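Side-chain contacts in 5-carboxyvanillate decarboxylase (PDB 4L6D), which probably removes the 5-carboxyl group of 5-carboxyvanillate to give vanillate, as a manganese-binding decarboxylase of the amidohydrolase fold: residues 48-51 with 52-56; 61-64 with 65-69; 125-128 with 129-132; 145-149 with 150-154. All coordinates share one frame; numbering follows the deposited sequence. Where two conformers were deposited one is given.

Contact 1: residues 48-51 with 52-56; sequences AMIG and RLSDV
OG of S54 donates to O of I50 over 2.8 Å. The hydroxyl lies above the carbonyl plane, 39° out of it, while the amide N of S54 reaches the same oxygen from the opposite face at 2.9 Å. Two donors from one residue thus grip a single acceptor, and the S54 hydroxyl is turned beside its own backbone N (chi1 -60°), the rotation that lets it fold back along the helix. The other backbone bonds keep the i to i+4 pattern, ending with D55 N to G51 O at 3.0 Å.

Apolar packing is carried by M49 and L53, whose side chains cross at a slant. CG of M49 meets CD1 of L53 at 3.6 Å, and the M49 chain, bent at chi2 and chi3, also brings SD to 4.1 Å from CG of L53. Y300, from the pocket that binds vanillate, touches both residues.

The charged side chains find their partners outside the contact. The aliphatic part of R52 passes O of A48, with CG 3.3 Å from it, while its guanidinium forms a salt bridge with E59 and bonds O of P299. D55, where helical backbone angles end, turns its carboxylate to the amides of G58 and R60. A serine hydroxyl bonded to the carbonyl four residues back thus marks the C-terminal end of helix 49-54, beside the vanillate pocket of the amidohydrolase barrel.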
loop_
_atom_site.group_PDB
_atom_site.type_symbol
_atom_site.label_atom_id
_atom_site.label_comp_id
_atom_site.label_asym_id
_atom_site.label_seq_id
_atom_site.Cartn_x
_atom_site.Cartn_y
_atom_site.Cartn_z
ATOM N N ALA A 48 -0.366 -21.159 22.040
ATOM C CA ALA A 48 -1.697 -20.922 22.607
ATOM C C ALA A 48 -2.744 -20.646 21.537
ATOM O O ALA A 48 -3.951 -20.694 21.798
ATOM C CB ALA A 48 -1.652 -19.760 23.593
ATOM N N MET A 49 -2.288 -20.345 20.328
ATOM C CA MET A 49 -3.200 -19.815 19.324
ATOM C C MET A 49 -4.287 -20.787 18.844
ATOM O O MET A 49 -5.426 -20.375 18.649
ATOM C CB MET A 49 -2.420 -19.220 18.152
ATOM C CG MET A 49 -3.280 -18.432 17.186
ATOM S SD MET A 49 -4.118 -17.017 17.939
ATOM C CE MET A 49 -2.812 -15.796 17.990
ATOM N N ILE A 50 -3.957 -22.058 18.635
ATOM C CA ILE A 50 -4.993 -23.016 18.225
ATOM C C ILE A 50 -6.159 -23.037 19.211
ATOM O O ILE A 50 -7.319 -22.998 18.809
ATOM C CB ILE A 50 -4.434 -24.439 18.021
ATOM C CG1 ILE A 50 -3.615 -24.493 16.733
ATOM C CG2 ILE A 50 -5.568 -25.473 17.983
ATOM C CD1 ILE A 50 -2.806 -25.742 16.572
ATOM N N GLY A 51 -5.847 -23.071 20.500
ATOM C CA GLY A 51 -6.882 -23.082 21.519
ATOM C C GLY A 51 -7.742 -21.829 21.483
ATOM O O GLY A 51 -8.970 -21.911 21.589
ATOM N N ARG A 52 -7.107 -20.670 21.328
ATOM C CA ARG A 52 -7.841 -19.410 21.310
ATOM C C ARG A 52 -8.714 -19.250 20.066
ATOM O O ARG A 52 -9.820 -18.714 20.141
ATOM C CB ARG A 52 -6.876 -18.237 21.510
ATOM C CG ARG A 52 -6.078 -18.411 22.814
ATOM C CD ARG A 52 -5.280 -17.194 23.209
ATOM N NE ARG A 52 -6.155 -16.047 23.398
ATOM C CZ ARG A 52 -6.107 -14.965 22.637
ATOM N NH1 ARG A 52 -5.206 -14.887 21.668
ATOM N NH2 ARG A 52 -6.947 -13.963 22.850
ATOM N N LEU A 53 -8.221 -19.737 18.933
ATOM C CA LEU A 53 -9.000 -19.745 17.697
ATOM C C LEU A 53 -10.184 -20.703 17.789
ATOM O O LEU A 53 -11.279 -20.411 17.285
ATOM C CB LEU A 53 -8.105 -20.180 16.534
ATOM C CG LEU A 53 -7.094 -19.135 16.054
ATOM C CD1 LEU A 53 -6.005 -19.799 15.211
ATOM C CD2 LEU A 53 -7.801 -18.070 15.226
ATOM N N SER A 54 -9.962 -21.851 18.422
ATOM C CA SER A 54 -10.988 -22.891 18.489
ATOM C C SER A 54 -12.091 -22.486 19.451
ATOM O O SER A 54 -13.249 -22.855 19.270
ATOM C CB SER A 54 -10.388 -24.222 18.956
ATOM O OG SER A 54 -9.381 -24.673 18.063
ATOM N N ASP A 55 -11.723 -21.748 20.491
ATOM C CA ASP A 55 -12.677 -21.366 21.523
ATOM C C ASP A 55 -13.718 -20.364 21.028
ATOM O O ASP A 55 -13.378 -19.328 20.448
ATOM C CB ASP A 55 -11.950 -20.759 22.717
ATOM C CG ASP A 55 -12.888 -20.024 23.636
ATOM O OD1 ASP A 55 -13.786 -20.689 24.198
ATOM O OD2 ASP A 55 -12.737 -18.795 23.772
ATOM N N VAL A 56 -14.986 -20.667 21.276
ATOM C CA VAL A 56 -16.053 -19.728 20.955
ATOM C C VAL A 56 -16.835 -19.312 22.203
ATOM O O VAL A 56 -17.052 -18.115 22.446
ATOM C CB VAL A 56 -17.010 -20.326 19.905
ATOM C CG1 VAL A 56 -18.204 -19.418 19.688
ATOM C CG2 VAL A 56 -16.277 -20.531 18.590
#

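Contact 2: residues 61-64 with 65-69; sequences LAEM and DSNGV
N67 folds its amide back onto the last turn of the helix, where ND2 donates to O of E63 over 2.8 Å with an N-H...O angle of 159°. Its CG stands beside the backbone N (chi1 -68°), which lets the amide turn inward, and the acceptor lies close to the amide plane. The same oxygen also takes N of N67, so one residue supplies two donors to one carbonyl. The side chains of E63 and N67 run alongside each other, their flat ends turned 68° apart; a water donates to OE1 of E63 at 2.7 Å and accepts from ND2 of N67, tying the two ends together.

M64 carries the apolar side. Its CB lies 4.0 Å from CB of V69, the two side chains crossing at about a right angle. G68, with positive phi, makes the Schellman motif, to which the bond from N of V69 to O of M64 (2.9 Å) belongs.

D65 leans past O of L61, but its OD1 pairs with R110, which also bonds O of V69. Helix 303-311 packs against this end of helix 59-67 through M303, A304 and V307, just ahead of strand 71-76.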
loop_
_atom_site.group_PDB
_atom_site.type_symbol
_atom_site.label_atom_id
_atom_site.label_comp_id
_atom_site.label_asym_id
_atom_site.label_seq_id
_atom_site.Cartn_x
_atom_site.Cartn_y
_atom_site.Cartn_z
ATOM N N LEU A 61 -16.403 -15.624 24.648
ATOM C CA LEU A 61 -17.677 -15.078 25.106
ATOM C C LEU A 61 -17.510 -14.288 26.413
ATOM O O LEU A 61 -18.157 -13.255 26.600
ATOM C CB LEU A 61 -18.697 -16.201 25.277
ATOM C CG LEU A 61 -20.155 -15.793 25.457
ATOM C CD1 LEU A 61 -20.645 -14.921 24.306
ATOM C CD2 LEU A 61 -21.002 -17.055 25.573
ATOM N N ALA A 62 -16.651 -14.767 27.308
ATOM C CA ALA A 62 -16.398 -14.042 28.552
ATOM C C ALA A 62 -15.857 -12.642 28.258
ATOM O O ALA A 62 -16.256 -11.665 28.897
ATOM C CB ALA A 62 -15.435 -14.822 29.456
ATOM N N GLU A 63 -14.955 -12.555 27.290
ATOM C CA GLU A 63 -14.376 -11.265 26.909
ATOM C C GLU A 63 -15.407 -10.380 26.210
ATOM O O GLU A 63 -15.438 -9.165 26.413
ATOM C CB GLU A 63 -13.165 -11.465 26.002
ATOM C CG GLU A 63 -11.937 -11.896 26.755
ATOM C CD GLU A 63 -11.245 -10.723 27.416
ATOM O OE1 GLU A 63 -10.787 -9.819 26.684
ATOM O OE2 GLU A 63 -11.171 -10.697 28.662
ATOM N N MET A 64 -16.256 -10.982 25.384
ATOM C CA MET A 64 -17.354 -10.224 24.796
ATOM C C MET A 64 -18.242 -9.644 25.886
ATOM O O MET A 64 -18.607 -8.474 25.844
ATOM C CB MET A 64 -18.169 -11.092 23.834
ATOM C CG MET A 64 -17.405 -11.453 22.555
ATOM S SD MET A 64 -18.152 -12.841 21.669
ATOM C CE MET A 64 -19.735 -12.123 21.204
ATOM N N ASP A 65 -18.561 -10.454 26.887
ATOM C CA ASP A 65 -19.436 -9.996 27.953
ATOM C C ASP A 65 -18.806 -8.872 28.781
ATOM O O ASP A 65 -19.473 -7.882 29.095
ATOM C CB ASP A 65 -19.863 -11.168 28.847
ATOM C CG ASP A 65 -20.850 -12.096 28.158
ATOM O OD1 ASP A 65 -21.499 -11.658 27.190
ATOM O OD2 ASP A 65 -20.983 -13.257 28.590
ATOM N N SER A 66 -17.528 -9.013 29.119
ATOM C CA SER A 66 -16.873 -8.010 29.957
ATOM C C SER A 66 -16.686 -6.681 29.227
ATOM O O SER A 66 -16.589 -5.637 29.862
ATOM C CB SER A 66 -15.532 -8.526 30.500
ATOM O OG SER A 66 -14.566 -8.625 29.469
ATOM N N ASN A 67 -16.652 -6.720 27.898
ATOM C CA ASN A 67 -16.471 -5.502 27.103
ATOM C C ASN A 67 -17.734 -4.990 26.422
ATOM O O ASN A 67 -17.698 -3.990 25.702
ATOM C CB ASN A 67 -15.374 -5.708 26.062
ATOM C CG ASN A 67 -14.014 -5.846 26.689
ATOM O OD1 ASN A 67 -13.396 -4.849 27.072
ATOM N ND2 ASN A 67 -13.533 -7.086 26.808
ATOM N N GLY A 68 -18.848 -5.679 26.645
ATOM C CA GLY A 68 -20.115 -5.258 26.064
ATOM C C GLY A 68 -20.185 -5.426 24.556
ATOM O O GLY A 68 -20.814 -4.631 23.862
ATOM N N VAL A 69 -19.541 -6.465 24.043
ATOM C CA VAL A 69 -19.598 -6.768 22.618
ATOM C C VAL A 69 -20.770 -7.687 22.356
ATOM O O VAL A 69 -20.811 -8.799 22.868
ATOM C CB VAL A 69 -18.325 -7.465 22.133
ATOM C CG1 VAL A 69 -18.423 -7.767 20.643
ATOM C CG2 VAL A 69 -17.093 -6.606 22.431
HETATM O O HOH W 1 -10.984 -7.605 28.269
#

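Contact 3: residues 125-128 with 129-132; sequences AARE and IERV
OE2 of E128 is gripped by two donors: NH1 of R131 donates to it over 2.8 Å, and ND2 of N97, on helix 86-106, donates as well. The setting is helix 122-134 of a beta-alpha-beta unit, between strands 111-115 and 140-144 of the barrel. R131 takes the carboxylate side-on with two nitrogens, NE going to OE1 of E128 at 2.9 Å with an N-H...O angle of 168°. NH1 uses the syn lone pair of OE2, and the carboxylate and guanidinium planes are 41° apart, so the fork is twisted and not coplanar. E128 reaches it by a bend at chi2, R131 by one at chi3. NH2 of R131 continues to D98, so one arginine links two acids, an arrangement likely to keep both carboxylates charged.

A second, more exposed pair lies on another flank. R127, bent at chi2 and chi3, lies alongside the extended E130, and its NH2 forms a salt bridge with OE2 of E130 at 3.1 Å, the planes 74° apart. Waters bridge both ends of this pair.

The buried flank is formed by A125, I129 and V132; I129 packs on V160 and I164 of helix 158-167 and, with V132, on L141 of strand 140-144. Within the helix, I129 curls back over the preceding turn, its CG1 3.3 Å from O of A125, and V132 does likewise, its CG2 3.2 Å from O of E128.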
loop_
_atom_site.group_PDB
_atom_site.type_symbol
_atom_site.label_atom_id
_atom_site.label_comp_id
_atom_site.label_asym_id
_atom_site.label_seq_id
_atom_site.Cartn_x
_atom_site.Cartn_y
_atom_site.Cartn_z
ATOM N N ALA A 125 -16.739 -25.060 -5.840
ATOM C CA ALA A 125 -16.894 -23.918 -4.948
ATOM C C ALA A 125 -18.225 -23.231 -5.199
ATOM O O ALA A 125 -18.893 -22.809 -4.251
ATOM C CB ALA A 125 -15.728 -22.927 -5.114
ATOM N N ALA A 126 -18.608 -23.117 -6.469
ATOM C CA ALA A 126 -19.883 -22.485 -6.823
ATOM C C ALA A 126 -21.088 -23.197 -6.203
ATOM O O ALA A 126 -22.005 -22.540 -5.700
ATOM C CB ALA A 126 -20.028 -22.376 -8.333
ATOM N N ARG A 127 -21.084 -24.531 -6.228
ATOM C CA ARG A 127 -22.114 -25.314 -5.546
ATOM C C ARG A 127 -22.123 -25.045 -4.042
ATOM O O ARG A 127 -23.181 -24.891 -3.433
ATOM C CB ARG A 127 -21.891 -26.813 -5.760
ATOM C CG ARG A 127 -21.907 -27.256 -7.206
ATOM C CD ARG A 127 -23.184 -26.847 -7.900
ATOM N NE ARG A 127 -24.365 -27.388 -7.240
ATOM C CZ ARG A 127 -25.585 -26.890 -7.400
ATOM N NH1 ARG A 127 -26.620 -27.430 -6.770
ATOM N NH2 ARG A 127 -25.763 -25.836 -8.187
ATOM N N GLU A 128 -20.942 -25.013 -3.431
ATOM C CA GLU A 128 -20.863 -24.801 -1.991
ATOM C C GLU A 128 -21.338 -23.406 -1.595
ATOM O O GLU A 128 -22.025 -23.240 -0.584
ATOM C CB GLU A 128 -19.446 -25.072 -1.474
ATOM C CG GLU A 128 -19.266 -24.942 0.048
ATOM C CD GLU A 128 -20.125 -25.898 0.870
ATOM O OE1 GLU A 128 -20.728 -26.841 0.312
ATOM O OE2 GLU A 128 -20.198 -25.692 2.097
ATOM N N ILE A 129 -20.986 -22.410 -2.399
ATOM C CA ILE A 129 -21.440 -21.041 -2.160
ATOM C C ILE A 129 -22.968 -20.991 -2.147
ATOM O O ILE A 129 -23.557 -20.386 -1.250
ATOM C CB ILE A 129 -20.824 -20.079 -3.191
ATOM C CG1 ILE A 129 -19.347 -19.887 -2.859
ATOM C CG2 ILE A 129 -21.558 -18.733 -3.216
ATOM C CD1 ILE A 129 -18.501 -19.389 -4.009
ATOM N N GLU A 130 -23.603 -21.655 -3.108
ATOM C CA GLU A 130 -25.058 -21.712 -3.137
ATOM C C GLU A 130 -25.601 -22.392 -1.883
ATOM O O GLU A 130 -26.581 -21.927 -1.303
ATOM C CB GLU A 130 -25.556 -22.429 -4.392
ATOM C CG GLU A 130 -27.065 -22.640 -4.405
ATOM C CD GLU A 130 -27.570 -23.224 -5.706
ATOM O OE1 GLU A 130 -28.758 -23.595 -5.754
ATOM O OE2 GLU A 130 -26.788 -23.308 -6.679
ATOM N N ARG A 131 -24.958 -23.475 -1.449
ATOM C CA ARG A 131 -25.406 -24.178 -0.246
ATOM C C ARG A 131 -25.271 -23.299 1.004
ATOM O O ARG A 131 -26.158 -23.293 1.862
ATOM C CB ARG A 131 -24.640 -25.502 -0.072
ATOM C CG ARG A 131 -25.203 -26.412 1.013
ATOM C CD ARG A 131 -24.387 -27.699 1.173
ATOM N NE ARG A 131 -23.128 -27.454 1.866
ATOM C CZ ARG A 131 -22.937 -27.648 3.168
ATOM N NH1 ARG A 131 -21.751 -27.388 3.701
ATOM N NH2 ARG A 131 -23.915 -28.113 3.935
ATOM N N VAL A 132 -24.165 -22.566 1.098
ATOM C CA VAL A 132 -23.934 -21.648 2.210
ATOM C C VAL A 132 -25.055 -20.612 2.297
ATOM O O VAL A 132 -25.578 -20.336 3.380
ATOM C CB VAL A 132 -22.550 -20.954 2.063
ATOM C CG1 VAL A 132 -22.427 -19.749 2.978
ATOM C CG2 VAL A 132 -21.427 -21.959 2.328
HETATM O O HOH W 2 -24.150 -22.884 -7.501
HETATM O O HOH W 3 -27.987 -24.550 -8.764
HETATM O O HOH W 4 -29.473 -26.466 -6.022
#

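Contact 4: residues 145-149 with 150-154; sequences SHTND and LYYDD
T147 and Y152 meet through their hydroxyls, OG1 of T147 lying 2.9 Å from OH of Y152, and either could be the donor. This is the tightly packed part of the contact, in the loop between strand 140-144 and helix 158-167. OG1 lies at the edge of the tyrosine ring, near its plane, and the two side chains slant across one another. OH of Y152 also comes within 2.6 Å of O of S145, a weak bond, and not a settled one, because OG1 of T147 is also within reach of the single phenol proton. H146 and Y151 add an apolar approach: CB of H146 sits 3.9 Å from CE1 of Y151.

The chain reverses in a type I' turn from T147 to L150, closed by the antiparallel hydrogen-bonded pair of those two residues; N of L150 donates to O of T147 at 3.0 Å, and N of T147 to O of L150 at 3.3 Å. H146 holds its ring in the crowded rotation (chi1 82°), which sets ND1 to accept from N of D149 at 3.0 Å, the donor tilted 30° from the ring plane.

At the turn itself packing is looser. N148 is exposed and its amide turns from 150-154, and L150 lies over the backbone of D149. D149 sends OD1 to the amide of K180, and D153 bonds Y189 of the second subunit.

OG of S145 and OH of Y151 both bond E201, and Q82 gives OG1 of T147 a further donor. The buried hydroxyls thus have partners within the protein, while the proton order between T147 and Y152 stays open.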
loop_
_atom_site.group_PDB
_atom_site.type_symbol
_atom_site.label_atom_id
_atom_site.label_comp_id
_atom_site.label_asym_id
_atom_site.label_seq_id
_atom_site.Cartn_x
_atom_site.Cartn_y
_atom_site.Cartn_z
ATOM N N SER A 145 -7.201 -13.708 0.462
ATOM C CA SER A 145 -6.555 -13.232 -0.756
ATOM C C SER A 145 -6.324 -14.338 -1.800
ATOM O O SER A 145 -7.274 -15.030 -2.148
ATOM C CB SER A 145 -5.302 -12.420 -0.441
ATOM O OG SER A 145 -5.008 -11.573 -1.533
ATOM N N HIS A 146 -5.091 -14.537 -2.255
ATOM C CA HIS A 146 -4.828 -15.375 -3.424
ATOM C C HIS A 146 -5.154 -16.853 -3.237
ATOM O O HIS A 146 -5.191 -17.358 -2.122
ATOM C CB HIS A 146 -3.368 -15.230 -3.880
ATOM C CG HIS A 146 -2.392 -16.063 -3.105
ATOM N ND1 HIS A 146 -2.108 -17.375 -3.430
ATOM C CD2 HIS A 146 -1.628 -15.770 -2.025
ATOM C CE1 HIS A 146 -1.206 -17.849 -2.588
ATOM N NE2 HIS A 146 -0.902 -16.898 -1.722
ATOM N N THR A 147 -5.392 -17.535 -4.350
ATOM C CA THR A 147 -5.399 -18.992 -4.361
ATOM C C THR A 147 -4.485 -19.473 -5.473
ATOM O O THR A 147 -4.570 -18.995 -6.605
ATOM C CB THR A 147 -6.813 -19.573 -4.565
ATOM O OG1 THR A 147 -7.675 -19.082 -3.534
ATOM C CG2 THR A 147 -6.785 -21.112 -4.505
ATOM N N ASN A 148 -3.597 -20.404 -5.135
ATOM C CA ASN A 148 -2.643 -20.957 -6.096
ATOM C C ASN A 148 -1.780 -19.878 -6.750
ATOM O O ASN A 148 -1.348 -20.014 -7.889
ATOM C CB ASN A 148 -3.349 -21.823 -7.149
ATOM C CG ASN A 148 -4.070 -23.010 -6.538
ATOM O OD1 ASN A 148 -3.643 -23.550 -5.518
ATOM N ND2 ASN A 148 -5.161 -23.425 -7.166
ATOM N N ASP A 149 -1.548 -18.809 -5.995
ATOM C CA ASP A 149 -0.712 -17.690 -6.422
ATOM C C ASP A 149 -1.287 -16.961 -7.624
ATOM O O ASP A 149 -0.561 -16.353 -8.408
ATOM C CB ASP A 149 0.715 -18.170 -6.653
ATOM C CG ASP A 149 1.279 -18.831 -5.423
ATOM O OD1 ASP A 149 1.489 -18.103 -4.431
ATOM O OD2 ASP A 149 1.449 -20.079 -5.430
ATOM N N LEU A 150 -2.607 -17.025 -7.745
ATOM C CA LEU A 150 -3.344 -16.259 -8.739
ATOM C C LEU A 150 -4.270 -15.313 -8.008
ATOM O O LEU A 150 -4.746 -15.617 -6.909
ATOM C CB LEU A 150 -4.182 -17.181 -9.615
ATOM C CG LEU A 150 -3.426 -18.224 -10.416
ATOM C CD1 LEU A 150 -4.408 -19.161 -11.084
ATOM C CD2 LEU A 150 -2.543 -17.547 -11.438
ATOM N N TYR A 151 -4.550 -14.173 -8.640
ATOM C CA TYR A 151 -5.446 -13.175 -8.081
ATOM C C TYR A 151 -6.819 -13.244 -8.750
ATOM O O TYR A 151 -6.990 -13.944 -9.754
ATOM C CB TYR A 151 -4.808 -11.788 -8.191
ATOM C CG TYR A 151 -3.562 -11.707 -7.343
ATOM C CD1 TYR A 151 -3.654 -11.703 -5.957
ATOM C CD2 TYR A 151 -2.298 -11.661 -7.917
ATOM C CE1 TYR A 151 -2.518 -11.659 -5.157
ATOM C CE2 TYR A 151 -1.146 -11.615 -7.123
ATOM C CZ TYR A 151 -1.268 -11.605 -5.747
ATOM O OH TYR A 151 -0.130 -11.559 -4.956
ATOM N N TYR A 152 -7.790 -12.523 -8.193
ATOM C CA TYR A 152 -9.189 -12.754 -8.562
ATOM C C TYR A 152 -9.651 -12.004 -9.807
ATOM O O TYR A 152 -10.839 -12.004 -10.125
ATOM C CB TYR A 152 -10.136 -12.567 -7.364
ATOM C CG TYR A 152 -9.865 -13.618 -6.311
ATOM C CD1 TYR A 152 -9.740 -14.960 -6.667
ATOM C CD2 TYR A 152 -9.656 -13.267 -4.986
ATOM C CE1 TYR A 152 -9.447 -15.926 -5.724
ATOM C CE2 TYR A 152 -9.380 -14.227 -4.029
ATOM C CZ TYR A 152 -9.267 -15.551 -4.407
ATOM O OH TYR A 152 -8.970 -16.522 -3.470
ATOM N N ASP A 153 -8.700 -11.399 -10.515
ATOM C CA ASP A 153 -8.934 -10.973 -11.893
ATOM C C ASP A 153 -8.876 -12.151 -12.867
ATOM O O ASP A 153 -9.362 -12.054 -13.984
ATOM C CB ASP A 153 -7.914 -9.913 -12.324
ATOM C CG ASP A 153 -6.473 -10.403 -12.245
ATOM O OD1 ASP A 153 -6.053 -10.852 -11.158
ATOM O OD2 ASP A 153 -5.753 -10.310 -13.268
ATOM N N ASP A 154 -8.275 -13.265 -12.459
ATOM C CA ASP A 154 -8.074 -14.377 -13.379
ATOM C C ASP A 154 -9.422 -15.014 -13.728
ATOM O O ASP A 154 -10.205 -15.328 -12.832
ATOM C CB ASP A 154 -7.130 -15.407 -12.755
ATOM C CG ASP A 154 -6.612 -16.418 -13.766
ATOM O OD1 ASP A 154 -7.421 -17.055 -14.470
ATOM O OD2 ASP A 154 -5.375 -16.562 -13.864
#

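Overall arrangement
The four contacts follow one another along one amidohydrolase barrel. Contacts 1 and 2 lie on successive helices with centres about 16 Å apart, and they touch where O of V56 packs on CB of L61 at 3.8 Å. Contact 3 stands about 27 Å from contact 1 between centres; contact 4 lies across the chain's centre from contact 2, about 36 Å between centres. Contacts 3 and 4 come before and after strand 140-144 in the chain, their nearest atoms about 9 Å apart. Contact 1 lies close to the metal site, the L53 side chain about 8 Å from a manganese ion; the S145 side chain is about 7 Å from that of H174, a manganese ligand. The side chains of M49 and E128 each lie about 6 Å from a bound vanillate.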